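Local coordinates for periplasmic protein TorT (Vibrio parahaemolyticus, PDB 3O1I) that probably binds a small solute such as trimethylamine N-oxide in the periplasm and passes the signal to the TorS sensor kinase, at residues A244-M249 against E291-P296. Residues are numbered along the deposited sequence; the frame is centred on the assembly and turned at random.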
loop_
_atom_site.group_PDB
_atom_site.type_symbol
_atom_site.label_atom_id
_atom_site.label_comp_id
_atom_site.label_asym_id
_atom_site.label_seq_id
_atom_site.Cartn_x
_atom_site.Cartn_y
_atom_site.Cartn_z
ATOM N N ALA D 244 -11.655 30.692 18.452
ATOM C CA ALA D 244 -11.809 30.166 17.098
ATOM C C ALA D 244 -12.839 30.969 16.301
ATOM O O ALA D 244 -14.041 30.916 16.582
ATOM C CB ALA D 244 -12.226 28.703 17.136
ATOM N N PRO D 245 -12.379 31.735 15.300
ATOM C CA PRO D 245 -13.307 32.521 14.489
ATOM C C PRO D 245 -14.011 31.627 13.475
ATOM O O PRO D 245 -13.350 30.958 12.694
ATOM C CB PRO D 245 -12.389 33.525 13.803
ATOM C CG PRO D 245 -11.142 32.733 13.598
ATOM C CD PRO D 245 -10.984 32.072 14.955
ATOM N N THR D 246 -15.340 31.614 13.478
ATOM C CA THR D 246 -16.091 30.800 12.525
ATOM C C THR D 246 -16.551 31.647 11.345
ATOM O O THR D 246 -17.234 32.656 11.541
ATOM C CB THR D 246 -17.343 30.204 13.164
ATOM O OG1 THR D 246 -18.091 29.492 12.174
ATOM C CG2 THR D 246 -18.210 31.304 13.722
ATOM N N ASP D 247 -16.177 31.242 10.130
ATOM C CA ASP D 247 -16.570 31.974 8.929
ATOM C C ASP D 247 -17.782 31.309 8.294
ATOM O O ASP D 247 -17.989 31.373 7.084
ATOM C CB ASP D 247 -15.393 32.083 7.936
ATOM C CG ASP D 247 -15.117 30.791 7.162
ATOM O OD1 ASP D 247 -15.544 29.696 7.598
ATOM O OD2 ASP D 247 -14.449 30.883 6.107
ATOM N N LYS D 248 -18.576 30.673 9.153
ATOM C CA LYS D 248 -19.809 30.001 8.765
ATOM C C LYS D 248 -19.710 29.401 7.380
ATOM O O LYS D 248 -19.904 30.086 6.376
ATOM C CB LYS D 248 -20.982 30.990 8.832
ATOM C CG LYS D 248 -21.280 31.498 10.235
ATOM C CD LYS D 248 -22.166 32.719 10.208
ATOM C CE LYS D 248 -21.921 33.566 11.445
ATOM N NZ LYS D 248 -22.176 35.017 11.221
ATOM N N MET D 249 -19.408 28.107 7.346
ATOM C CA MET D 249 -19.256 27.364 6.098
ATOM C C MET D 249 -20.588 26.925 5.479
ATOM O O MET D 249 -20.880 27.240 4.320
ATOM C CB MET D 249 -18.368 26.137 6.338
ATOM C CG MET D 249 -17.000 26.439 6.939
ATOM S SD MET D 249 -16.926 26.217 8.721
ATOM C CE MET D 249 -15.767 27.479 9.170
ATOM N N GLU D 291 -24.895 26.480 13.299
ATOM C CA GLU D 291 -25.708 25.764 12.327
ATOM C C GLU D 291 -25.327 26.179 10.918
ATOM O O GLU D 291 -25.395 25.385 9.992
ATOM C CB GLU D 291 -27.187 26.054 12.545
ATOM C CG GLU D 291 -28.073 25.516 11.437
ATOM C CD GLU D 291 -29.508 25.980 11.570
ATOM O OE1 GLU D 291 -29.736 27.213 11.603
ATOM O OE2 GLU D 291 -30.406 25.114 11.643
ATOM N N GLU D 292 -24.942 27.437 10.760
ATOM C CA GLU D 292 -24.541 27.954 9.461
ATOM C C GLU D 292 -23.036 27.787 9.360
ATOM O O GLU D 292 -22.373 28.443 8.554
ATOM C CB GLU D 292 -24.889 29.435 9.346
ATOM C CG GLU D 292 -26.302 29.772 9.768
ATOM C CD GLU D 292 -26.610 31.238 9.582
ATOM O OE1 GLU D 292 -25.886 32.075 10.174
ATOM O OE2 GLU D 292 -27.569 31.549 8.841
ATOM N N SER D 293 -22.505 26.906 10.203
ATOM C CA SER D 293 -21.075 26.636 10.237
ATOM C C SER D 293 -20.702 25.178 10.016
ATOM O O SER D 293 -20.130 24.840 8.987
ATOM C CB SER D 293 -20.476 27.115 11.563
ATOM O OG SER D 293 -20.029 28.451 11.454
ATOM N N LEU D 294 -21.025 24.313 10.970
ATOM C CA LEU D 294 -20.660 22.911 10.841
ATOM C C LEU D 294 -21.820 21.958 10.650
ATOM O O LEU D 294 -22.751 21.932 11.441
ATOM C CB LEU D 294 -19.842 22.462 12.056
ATOM C CG LEU D 294 -18.606 23.316 12.347
ATOM C CD1 LEU D 294 -17.909 22.821 13.601
ATOM C CD2 LEU D 294 -17.671 23.277 11.153
ATOM N N SER D 295 -21.728 21.156 9.597
ATOM C CA SER D 295 -22.733 20.159 9.252
ATOM C C SER D 295 -23.161 19.275 10.423
ATOM O O SER D 295 -22.419 19.092 11.377
ATOM C CB SER D 295 -22.186 19.290 8.122
ATOM O OG SER D 295 -20.794 19.074 8.293
ATOM N N PRO D 296 -24.373 18.710 10.352
ATOM C CA PRO D 296 -24.936 17.836 11.385
ATOM C C PRO D 296 -24.171 16.535 11.520
ATOM O O PRO D 296 -23.259 16.264 10.744
ATOM C CB PRO D 296 -26.360 17.584 10.890
ATOM C CG PRO D 296 -26.668 18.800 10.102
ATOM C CD PRO D 296 -25.387 19.014 9.333
#
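Two of the interlobe crossovers of a type I periplasmic binding protein fold meet here, Thr246, Lys248 and Met249 against Glu292, Ser293 and Leu294. Thr246 holds its hydroxyl anti to the backbone N (chi1 176°), which brings OG1 up against Ser293 OG; the modelled gap is too short to trust, so that bond is doubtful. The same Thr246 OG1 closes an ST turn by accepting from Lys248 N at 3.3 Å, with an N-H...O angle of 150°. At the residue that closes the turn, Lys248 CA and Ser293 CA come within 3.9 Å, the nearest CA pair across the segments. Lys248 then runs extended beside Glu292, both pointing the same way, with CD 3.8 Å from Glu292 OE1. Its NZ lies 4.8 Å from Glu292 OE1 and is hydrogen-bonded to Ile276 O. Beyond Ser293, the bent Met249 chain lies alongside Leu294, its SD 3.9 Å from Leu294 CD2. Thr246 pairs through its backbone with Lys278 of strand 278-280, and Leu294 leans on helix 230-236. Met249 touches Tyr19 of helix 18-32, while the backbones of Glu292 and Ser293 are hydrogen-bonded to those of Gln251 and Val250 in helix 249-263.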